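Local coordinates for protein L-hydantoinase (Arthrobacter aurescens, PDB 1GKR) that hydrolyses cyclic amides, cleaving hydantoins, aryl-substituted ones more readily than alkyl ones, at a two-zinc centre, as a homotetramer, at residues H60-D65 / I91-T96; D65-N70 / T96-T101; F121-G126 / G446-R451; S311-H316 / G334-E339. One frame throughout, in Å; residues are numbered along the deposited sequence.

In the fold
From the N terminus, the chain runs through strand 51-62 and helix 75-85 into strand 87-92, and contact 1 closes this first beta-alpha-beta unit of the TIM barrel beside a zinc ion. Contact 2 continues it outward, joining the loops that follow the two strands; its segments alternate with those of contact 1, so the two cross, and they share Asp65 and Thr96. Contact 3 opens on the neighbouring strand 120-123 and closes a loop of more than 300 residues by bringing in the C-terminal tail. Within that long loop lies contact 4, a short local closure that meets contact 1 through a His62-His313 backbone bond and the shared zinc ion.

Contact 1: H60-D65 / I91-T96; sequences HVHIID and IEMPIT. With ZN (zinc ion), chain F.
Met93 lies against both metal-binding histidines of the His60-Val61-His62 motif, the HxH signature of amidohydrolases, toward the C-terminal end of the first strand of the TIM barrel. Its CB sits by His62 ND1 (3.3 Å); CG lies over one face of that ring, at a modelled distance too short to trust. A bend at chi2 turns Met93 SD obliquely onto the His60 ring, 3.8 Å from His60 CD2, and CE ends on Tyr124. Behind it, Met93 N donates almost straight to Val61 O (2.9 Å, 167°), next to the parallel bridge of Val61 with Glu92. The bent Glu92 chain brings its carboxylate under the turn: OE1 takes Ile64 N from above the carboxylate plane at 3.3 Å, and OE2 takes Ile63 N in a bond modelled doubtfully short. Further on, Thr96 OG1 donates to Ile64 O (3.0 Å) from above the carbonyl plane. With a valine in place of Thr96, Ile64 O would probably lose this donor and the turn one of its ties to the second loop. NE2 of His60 binds zinc, as does His62 NE2 at 2.1 Å, and carboxylated Lys147 and Asp312 complete the protein ligands. His62 ND1 donates to water 1 (3.0 Å), which donates to Ile95 O, while His60 ND1 bonds to Glu262: each ring is fixed through ND1, leaving NE2 to the metal.

Contact 2: D65-N70 / T96-T101; sequences DMDLKN and TFPPTT
Asp67 N donates a weak, bent hydrogen bond to Phe97 O (3.0 Å, N-H...O 132°), the backbone link between two loops whose CA atoms come to 5.7 Å at Asp67 and Phe97. On the first loop, turn bonds from Leu68 N to Asp65 O and from Lys69 N to Met66 O hold the backbone in consecutive turns. Asp65 steadies its start: OD2 accepts from Met66 N at 2.8 Å and pairs with Arg116, while OD1 bonds to Phe75 N. These loops follow the first two barrel strands at the active-site end of the TIM barrel, and probably correspond to two of the stereochemistry gate loops known from other hydantoinases. Three side chains of the first loop meet Phe97, each at a different part. Met66 brings CB up to its carbonyl oxygen, 3.4 Å from Phe97 O, and leans obliquely on Thr96. Asp67 has CG beside its own backbone N (chi1 -68°), which brings OD2 obliquely to Phe97 CD2 (3.8 Å), carboxylate and ring planes 50° apart; the same oxygen reaches CD of Pro98, which follows a cis peptide bond. Leu68 CD1 packs on Phe97 CB at 3.9 Å.

Contact 3: F121-G126 / G446-R451; sequences FALYGG and GQFVTR
Phe121 and Phe448 bring the last modelled residues of the chain onto strand 120-123, a strand of the TIM barrel that runs parallel to its neighbour 87-92. Backbone hydrogen bonds come first. Phe121 N donates to Gln447 O (3.0 Å, 164°), meeting it nearly end-on to the carbonyl, and Val449 N donates to Phe121 O at 2.7 Å, so that Phe121 is gripped through both of its peptide groups in a single bridge with Phe448. Water 3 extends the pairing by one step, accepting from Leu123 N at 2.7 Å and donating to Val449 O at 3.1 Å. Aromatic contacts form the second group. CG of Phe121 stands between the backbone N and the carbonyl carbon (chi1 63°), and this folds the ring back over the tail although its CB leads away from it. CA of Phe448 lies over one face of the Phe121 ring, offset toward the rim, 3.8 Å from the centroid, in a CH-pi contact. The two rings meet obliquely with planes 54° apart, Phe121 CE2 lying 3.6 Å from Phe448 CD1 at the edge of the Phe448 ring. Aliphatic packing is lighter: Leu123 CD1 approaches Phe448 CE1 at 4.3 Å, and Ala122 CB faces a methyl of Val449. Helix 103-116 closes over the same patch, with Ala113 against Phe121 and Lys110 against both Leu123 and Phe448. At the in-plane edge of the Phe121 ring, Gly446 O sits 3.8 Å from CE1.

Contact 4: S311-H316 / G334-E339; sequences SDHGGH and GALGLE. With ZN (zinc ion), chain F.
The zinc site supplies one end of this contact: Asp312, the metal-binding aspartate after the last barrel strand, is followed at once by His313, whose ring is caught by the backbone of Gly337 and Leu338. OD1 of Asp312 binds the zinc ion at 2.1 Å, and OD2 accepts from water 2 (2.9 Å), itself on the metal; His60, His62 and carboxylated Lys147 are the other protein ligands. Next to it, Ser311 OG accepts from His313 N in an ST turn and also bonds to Asp58. CG of His313 lies anti to the backbone N (chi1 171°), which sets the imidazole against Gly337 and Leu338. His313 ND1 takes two bonds, one nearly straight from Gly337 N (2.9 Å, 172°) and one from Leu338 N (3.0 Å), well out of the ring plane. CD2 of Leu338 lies over one face of the His313 ring, 3.6 Å from its centroid, while Leu336 CD2 reaches His313 CE1 obliquely at 3.5 Å. Gly314 N donates to Ala335 O (3.1 Å) from above the carbonyl plane. A leucine in place of His313 is likely to leave Gly337 N and Leu338 N without their shared acceptor, and Asp78 OD2 without its hydrogen-bond partner. Since ND1 accepts twice, the imidazole probably carries its proton on NE2, toward Asp78 OD2, tying helix 75-85 to the residue beside the zinc ligand.

Contact 1: H60-D65 / I91-T96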
# COMPACT_ATOMS: atom_id res chain seq x y z
N HIS A 60 -30.58 -10.04 3.12
CA HIS A 60 -30.64 -9.46 4.45
C HIS A 60 -32.04 -9.06 4.90
O HIS A 60 -32.40 -7.88 4.88
CB HIS A 60 -29.70 -8.27 4.50
CG HIS A 60 -29.35 -7.85 5.89
ND1 HIS A 60 -28.19 -7.17 6.19
CD2 HIS A 60 -30.02 -8.00 7.05
CE1 HIS A 60 -28.16 -6.93 7.49
NE2 HIS A 60 -29.25 -7.43 8.04
N VAL A 61 -32.81 -10.05 5.33
CA VAL A 61 -34.17 -9.81 5.75
C VAL A 61 -34.44 -10.24 7.20
O VAL A 61 -34.01 -11.32 7.64
CB VAL A 61 -35.14 -10.55 4.80
CG1 VAL A 61 -36.60 -10.25 5.15
CG2 VAL A 61 -34.85 -10.13 3.38
N HIS A 62 -35.14 -9.38 7.93
CA HIS A 62 -35.52 -9.64 9.32
C HIS A 62 -37.05 -9.56 9.47
O HIS A 62 -37.57 -8.61 10.05
CB HIS A 62 -34.92 -8.62 10.27
CG HIS A 62 -33.43 -8.59 10.29
ND1 HIS A 62 -32.67 -9.54 10.94
CD2 HIS A 62 -32.55 -7.68 9.80
CE1 HIS A 62 -31.39 -9.21 10.86
NE2 HIS A 62 -31.29 -8.09 10.17
N ILE A 63 -37.77 -10.53 8.92
CA ILE A 63 -39.21 -10.52 9.10
C ILE A 63 -39.43 -10.91 10.56
O ILE A 63 -40.40 -10.50 11.18
CB ILE A 63 -39.91 -11.52 8.17
CG1 ILE A 63 -39.84 -11.02 6.72
CG2 ILE A 63 -41.36 -11.72 8.60
CD1 ILE A 63 -40.38 -11.99 5.70
N ILE A 64 -38.48 -11.68 11.09
CA ILE A 64 -38.47 -12.13 12.49
C ILE A 64 -39.48 -13.23 12.77
O ILE A 64 -39.09 -14.38 12.97
CB ILE A 64 -38.76 -10.99 13.47
CG1 ILE A 64 -37.87 -9.78 13.17
CG2 ILE A 64 -38.54 -11.50 14.90
CD1 ILE A 64 -36.49 -9.86 13.76
N ASP A 65 -40.76 -12.85 12.81
CA ASP A 65 -41.88 -13.76 13.04
C ASP A 65 -41.72 -14.58 14.33
O ASP A 65 -41.21 -14.08 15.34
CB ASP A 65 -42.04 -14.71 11.84
CG ASP A 65 -43.47 -15.25 11.68
OD1 ASP A 65 -44.34 -14.51 11.18
OD2 ASP A 65 -43.71 -16.43 12.04
N ILE A 91 -33.66 -14.28 2.33
CA ILE A 91 -32.91 -15.16 3.20
C ILE A 91 -33.13 -14.55 4.58
O ILE A 91 -32.60 -13.48 4.86
CB ILE A 91 -31.43 -15.18 2.81
CG1 ILE A 91 -31.30 -15.31 1.28
CG2 ILE A 91 -30.74 -16.38 3.43
CD1 ILE A 91 -29.88 -15.56 0.79
N GLU A 92 -33.94 -15.21 5.42
CA GLU A 92 -34.26 -14.72 6.77
C GLU A 92 -33.10 -14.86 7.72
O GLU A 92 -32.53 -15.94 7.83
CB GLU A 92 -35.41 -15.53 7.39
CG GLU A 92 -36.70 -14.77 7.56
CD GLU A 92 -36.63 -13.64 8.57
OE1 GLU A 92 -36.42 -13.89 9.78
OE2 GLU A 92 -36.81 -12.50 8.11
N MET A 93 -32.78 -13.77 8.42
CA MET A 93 -31.69 -13.80 9.40
C MET A 93 -32.19 -14.63 10.58
O MET A 93 -33.39 -14.89 10.71
CB MET A 93 -31.35 -12.38 9.85
CG MET A 93 -30.90 -11.47 8.72
SD MET A 93 -29.10 -11.41 8.43
CE MET A 93 -28.59 -12.99 9.06
N PRO A 94 -31.29 -15.04 11.48
CA PRO A 94 -31.74 -15.85 12.61
C PRO A 94 -31.99 -15.08 13.88
O PRO A 94 -31.99 -15.67 14.95
CB PRO A 94 -30.60 -16.84 12.76
CG PRO A 94 -29.41 -15.93 12.57
CD PRO A 94 -29.81 -14.96 11.47
N ILE A 95 -32.20 -13.78 13.78
CA ILE A 95 -32.45 -12.97 14.98
C ILE A 95 -33.95 -12.98 15.22
O ILE A 95 -34.70 -12.25 14.56
CB ILE A 95 -32.06 -11.49 14.81
CG1 ILE A 95 -30.68 -11.35 14.16
CG2 ILE A 95 -32.12 -10.81 16.16
CD1 ILE A 95 -29.54 -11.52 15.08
N THR A 96 -34.39 -13.79 16.17
CA THR A 96 -35.80 -13.88 16.49
C THR A 96 -35.91 -14.67 17.78
O THR A 96 -34.89 -15.02 18.36
CB THR A 96 -36.60 -14.61 15.35
OG1 THR A 96 -37.97 -14.74 15.73
CG2 THR A 96 -36.05 -15.99 15.08
ZN ZN F . -29.65 -6.74 10.00
O HOH W 1 -33.99 -12.05 11.76
O HOH W 2 -29.33 -4.71 11.43

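Contact 2: D65-N70 / T96-T101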
# COMPACT_ATOMS: atom_id res chain seq x y z
N ASP A 65 -40.76 -12.85 12.81
CA ASP A 65 -41.88 -13.76 13.04
C ASP A 65 -41.72 -14.58 14.33
O ASP A 65 -41.21 -14.08 15.34
CB ASP A 65 -42.04 -14.71 11.84
CG ASP A 65 -43.47 -15.25 11.68
OD1 ASP A 65 -44.34 -14.51 11.18
OD2 ASP A 65 -43.71 -16.43 12.04
N MET A 66 -42.16 -15.83 14.28
CA MET A 66 -42.09 -16.74 15.42
C MET A 66 -42.80 -16.17 16.65
O MET A 66 -43.82 -15.48 16.50
CB MET A 66 -40.63 -17.07 15.73
CG MET A 66 -39.90 -17.63 14.53
SD MET A 66 -40.78 -19.00 13.71
CE MET A 66 -40.03 -20.42 14.55
N ASP A 67 -42.29 -16.44 17.84
CA ASP A 67 -42.95 -15.95 19.06
C ASP A 67 -43.14 -14.45 19.14
O ASP A 67 -43.90 -13.95 19.97
CB ASP A 67 -42.21 -16.44 20.32
CG ASP A 67 -42.32 -17.95 20.51
OD1 ASP A 67 -43.03 -18.62 19.72
OD2 ASP A 67 -41.68 -18.46 21.46
N LEU A 68 -42.46 -13.71 18.28
CA LEU A 68 -42.57 -12.27 18.29
C LEU A 68 -43.33 -11.75 17.08
O LEU A 68 -43.28 -10.55 16.78
CB LEU A 68 -41.17 -11.65 18.30
CG LEU A 68 -40.22 -12.15 19.39
CD1 LEU A 68 -38.85 -11.52 19.19
CD2 LEU A 68 -40.79 -11.82 20.78
N LYS A 69 -44.03 -12.63 16.39
CA LYS A 69 -44.72 -12.20 15.19
C LYS A 69 -45.68 -11.02 15.34
O LYS A 69 -45.81 -10.22 14.42
CB LYS A 69 -45.42 -13.39 14.52
CG LYS A 69 -46.69 -13.85 15.17
CD LYS A 69 -47.12 -15.20 14.59
CE LYS A 69 -46.23 -16.32 15.12
NZ LYS A 69 -46.56 -17.65 14.53
N ASN A 70 -46.34 -10.88 16.48
CA ASN A 70 -47.26 -9.76 16.60
C ASN A 70 -46.59 -8.45 16.96
O ASN A 70 -47.25 -7.42 17.07
CB ASN A 70 -48.35 -10.07 17.62
CG ASN A 70 -49.28 -11.14 17.14
OD1 ASN A 70 -49.89 -11.02 16.07
ND2 ASN A 70 -49.41 -12.22 17.93
N THR A 96 -34.39 -13.79 16.17
CA THR A 96 -35.80 -13.88 16.49
C THR A 96 -35.91 -14.67 17.78
O THR A 96 -34.89 -15.02 18.36
CB THR A 96 -36.60 -14.61 15.35
OG1 THR A 96 -37.97 -14.74 15.73
CG2 THR A 96 -36.05 -15.99 15.08
N PHE A 97 -37.12 -14.93 18.24
CA PHE A 97 -37.27 -15.74 19.44
C PHE A 97 -38.30 -16.81 19.21
O PHE A 97 -39.43 -16.53 18.82
CB PHE A 97 -37.68 -14.93 20.65
CG PHE A 97 -37.57 -15.71 21.93
CD1 PHE A 97 -36.35 -15.83 22.59
CD2 PHE A 97 -38.67 -16.42 22.42
CE1 PHE A 97 -36.21 -16.64 23.72
CE2 PHE A 97 -38.55 -17.24 23.55
CZ PHE A 97 -37.32 -17.35 24.20
N PRO A 98 -37.91 -18.08 19.44
CA PRO A 98 -36.56 -18.43 19.87
C PRO A 98 -35.52 -18.17 18.77
O PRO A 98 -35.84 -18.18 17.58
CB PRO A 98 -36.69 -19.90 20.22
CG PRO A 98 -37.68 -20.37 19.22
CD PRO A 98 -38.73 -19.28 19.24
N PRO A 99 -34.26 -17.95 19.16
CA PRO A 99 -33.16 -17.69 18.23
C PRO A 99 -32.94 -18.89 17.34
O PRO A 99 -32.97 -20.01 17.81
CB PRO A 99 -31.97 -17.48 19.16
CG PRO A 99 -32.58 -17.03 20.42
CD PRO A 99 -33.77 -17.93 20.54
N THR A 100 -32.70 -18.65 16.05
CA THR A 100 -32.46 -19.77 15.15
C THR A 100 -31.00 -20.20 15.30
O THR A 100 -30.21 -20.08 14.37
CB THR A 100 -32.74 -19.38 13.69
OG1 THR A 100 -33.97 -18.65 13.62
CG2 THR A 100 -32.87 -20.64 12.85
N THR A 101 -30.65 -20.70 16.49
CA THR A 101 -29.30 -21.14 16.79
C THR A 101 -29.22 -22.62 17.10
O THR A 101 -28.20 -23.10 17.61
CB THR A 101 -28.76 -20.40 18.00
OG1 THR A 101 -29.73 -20.50 19.04
CG2 THR A 101 -28.51 -18.94 17.67

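Contact 3: F121-G126 / G446-R451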
# COMPACT_ATOMS: atom_id res chain seq x y z
N PHE A 121 -37.78 -18.61 -0.21
CA PHE A 121 -36.86 -18.26 0.85
C PHE A 121 -35.75 -19.26 1.12
O PHE A 121 -35.86 -20.45 0.83
CB PHE A 121 -37.66 -18.09 2.14
CG PHE A 121 -38.33 -19.37 2.59
CD1 PHE A 121 -39.47 -19.84 1.96
CD2 PHE A 121 -37.76 -20.15 3.60
CE1 PHE A 121 -40.05 -21.07 2.32
CE2 PHE A 121 -38.33 -21.38 3.97
CZ PHE A 121 -39.47 -21.84 3.32
N ALA A 122 -34.68 -18.74 1.72
CA ALA A 122 -33.53 -19.53 2.13
C ALA A 122 -33.35 -19.12 3.59
O ALA A 122 -33.83 -18.06 4.01
CB ALA A 122 -32.31 -19.14 1.32
N LEU A 123 -32.65 -19.93 4.38
CA LEU A 123 -32.47 -19.60 5.78
C LEU A 123 -31.06 -19.56 6.31
O LEU A 123 -30.20 -20.35 5.91
CB LEU A 123 -33.27 -20.56 6.64
CG LEU A 123 -34.77 -20.48 6.46
CD1 LEU A 123 -35.41 -21.58 7.26
CD2 LEU A 123 -35.28 -19.12 6.92
N TYR A 124 -30.84 -18.63 7.23
CA TYR A 124 -29.57 -18.45 7.92
C TYR A 124 -29.69 -19.21 9.22
O TYR A 124 -30.79 -19.43 9.73
CB TYR A 124 -29.37 -17.00 8.33
CG TYR A 124 -28.82 -16.09 7.29
CD1 TYR A 124 -27.47 -16.13 6.96
CD2 TYR A 124 -29.63 -15.12 6.70
CE1 TYR A 124 -26.93 -15.21 6.07
CE2 TYR A 124 -29.11 -14.20 5.81
CZ TYR A 124 -27.76 -14.25 5.50
OH TYR A 124 -27.22 -13.34 4.63
N GLY A 125 -28.55 -19.58 9.77
CA GLY A 125 -28.52 -20.22 11.07
C GLY A 125 -27.79 -19.16 11.87
O GLY A 125 -27.24 -18.22 11.30
N GLY A 126 -27.79 -19.28 13.19
CA GLY A 126 -27.09 -18.28 13.97
C GLY A 126 -25.80 -18.85 14.54
O GLY A 126 -25.71 -20.03 14.86
N GLY A 446 -44.68 -19.82 -1.15
CA GLY A 446 -43.23 -19.80 -1.13
C GLY A 446 -42.56 -21.14 -0.83
O GLY A 446 -43.00 -21.88 0.05
N GLN A 447 -41.50 -21.44 -1.57
CA GLN A 447 -40.76 -22.68 -1.38
C GLN A 447 -39.42 -22.39 -0.74
O GLN A 447 -38.86 -21.30 -0.87
CB GLN A 447 -40.47 -23.34 -2.72
CG GLN A 447 -41.61 -23.40 -3.67
CD GLN A 447 -42.42 -24.64 -3.50
OE1 GLN A 447 -43.11 -24.81 -2.49
NE2 GLN A 447 -42.33 -25.54 -4.48
N PHE A 448 -38.90 -23.40 -0.06
CA PHE A 448 -37.61 -23.34 0.59
C PHE A 448 -36.58 -23.51 -0.53
O PHE A 448 -36.76 -24.35 -1.41
CB PHE A 448 -37.53 -24.50 1.56
CG PHE A 448 -36.20 -24.65 2.23
CD1 PHE A 448 -35.73 -23.67 3.09
CD2 PHE A 448 -35.45 -25.80 2.05
CE1 PHE A 448 -34.51 -23.83 3.76
CE2 PHE A 448 -34.23 -25.97 2.71
CZ PHE A 448 -33.76 -24.99 3.57
N VAL A 449 -35.53 -22.71 -0.54
CA VAL A 449 -34.51 -22.89 -1.57
C VAL A 449 -33.18 -23.09 -0.86
O VAL A 449 -32.97 -22.58 0.24
CB VAL A 449 -34.46 -21.70 -2.59
CG1 VAL A 449 -35.55 -20.71 -2.29
CG2 VAL A 449 -33.10 -21.05 -2.60
N THR A 450 -32.29 -23.86 -1.47
CA THR A 450 -31.02 -24.13 -0.84
C THR A 450 -29.89 -24.49 -1.82
O THR A 450 -29.97 -24.19 -3.00
CB THR A 450 -31.20 -25.28 0.15
OG1 THR A 450 -30.02 -25.43 0.94
CG2 THR A 450 -31.48 -26.58 -0.61
N ARG A 451 -28.86 -25.14 -1.28
CA ARG A 451 -27.66 -25.59 -1.99
C ARG A 451 -26.50 -24.64 -1.72
O ARG A 451 -25.73 -24.82 -0.75
CB ARG A 451 -27.91 -25.76 -3.49
CG ARG A 451 -26.67 -25.49 -4.35
CD ARG A 451 -26.76 -26.15 -5.70
NE ARG A 451 -27.02 -27.57 -5.54
CZ ARG A 451 -26.28 -28.39 -4.80
NH1 ARG A 451 -25.22 -27.93 -4.14
NH2 ARG A 451 -26.61 -29.68 -4.70
O HOH W 3 -31.68 -22.10 3.05

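Contact 4: S311-H316 / G334-E339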
# COMPACT_ATOMS: atom_id res chain seq x y z
N SER A 311 -31.64 -5.16 1.94
CA SER A 311 -32.49 -4.15 2.57
C SER A 311 -32.32 -3.99 4.08
O SER A 311 -32.36 -2.88 4.61
CB SER A 311 -33.96 -4.45 2.28
OG SER A 311 -34.30 -5.70 2.86
N ASP A 312 -32.11 -5.11 4.76
CA ASP A 312 -32.02 -5.13 6.21
C ASP A 312 -33.40 -4.70 6.75
O ASP A 312 -33.53 -3.98 7.74
CB ASP A 312 -30.91 -4.20 6.73
CG ASP A 312 -30.61 -4.46 8.21
OD1 ASP A 312 -30.85 -5.59 8.68
OD2 ASP A 312 -30.13 -3.54 8.91
N HIS A 313 -34.43 -5.16 6.04
CA HIS A 313 -35.82 -4.93 6.39
C HIS A 313 -36.04 -5.50 7.79
O HIS A 313 -35.74 -6.66 8.06
CB HIS A 313 -36.71 -5.67 5.38
CG HIS A 313 -38.16 -5.70 5.75
ND1 HIS A 313 -39.04 -4.72 5.36
CD2 HIS A 313 -38.88 -6.61 6.45
CE1 HIS A 313 -40.25 -5.03 5.80
NE2 HIS A 313 -40.18 -6.17 6.47
N GLY A 314 -36.57 -4.68 8.69
CA GLY A 314 -36.79 -5.16 10.04
C GLY A 314 -37.68 -4.20 10.80
O GLY A 314 -37.35 -3.02 10.96
N GLY A 315 -38.81 -4.72 11.26
CA GLY A 315 -39.76 -3.89 11.99
C GLY A 315 -39.46 -3.72 13.46
O GLY A 315 -38.62 -4.40 14.02
N HIS A 316 -40.15 -2.77 14.07
CA HIS A 316 -40.01 -2.48 15.48
C HIS A 316 -41.35 -1.85 15.82
O HIS A 316 -41.87 -1.04 15.05
CB HIS A 316 -38.90 -1.47 15.73
CG HIS A 316 -37.97 -1.87 16.83
ND1 HIS A 316 -36.75 -2.46 16.60
CD2 HIS A 316 -38.11 -1.81 18.18
CE1 HIS A 316 -36.18 -2.75 17.76
NE2 HIS A 316 -36.99 -2.37 18.73
N GLY A 334 -33.50 0.02 13.26
CA GLY A 334 -34.22 -0.72 12.25
C GLY A 334 -35.04 0.12 11.31
O GLY A 334 -35.39 1.26 11.62
N ALA A 335 -35.33 -0.43 10.15
CA ALA A 335 -36.13 0.26 9.16
C ALA A 335 -36.68 -0.77 8.21
O ALA A 335 -35.99 -1.73 7.90
CB ALA A 335 -35.29 1.25 8.40
N LEU A 336 -37.93 -0.60 7.78
CA LEU A 336 -38.54 -1.52 6.82
C LEU A 336 -37.90 -1.18 5.49
O LEU A 336 -37.42 -0.07 5.31
CB LEU A 336 -40.06 -1.30 6.75
CG LEU A 336 -40.81 -1.54 8.06
CD1 LEU A 336 -42.28 -1.31 7.85
CD2 LEU A 336 -40.59 -2.95 8.54
N GLY A 337 -37.88 -2.13 4.56
CA GLY A 337 -37.27 -1.84 3.27
C GLY A 337 -37.64 -2.80 2.17
O GLY A 337 -37.30 -2.59 1.00
N LEU A 338 -38.37 -3.84 2.53
CA LEU A 338 -38.79 -4.84 1.56
C LEU A 338 -39.63 -4.29 0.42
O LEU A 338 -39.59 -4.78 -0.70
CB LEU A 338 -39.56 -5.92 2.29
CG LEU A 338 -39.09 -7.35 2.13
CD1 LEU A 338 -37.61 -7.41 1.89
CD2 LEU A 338 -39.47 -8.11 3.40
N GLU A 339 -40.41 -3.26 0.72
CA GLU A 339 -41.29 -2.69 -0.29
C GLU A 339 -40.70 -1.49 -1.02
O GLU A 339 -41.19 -1.10 -2.08
CB GLU A 339 -42.62 -2.31 0.37
CG GLU A 339 -43.83 -2.55 -0.50
CD GLU A 339 -45.14 -2.40 0.25
OE1 GLU A 339 -45.31 -3.09 1.28
OE2 GLU A 339 -45.99 -1.61 -0.19
ZN ZN F . -29.65 -6.74 10.00
O HOH W 4 -33.44 -1.03 6.63
O HOH W 2 -29.33 -4.71 11.43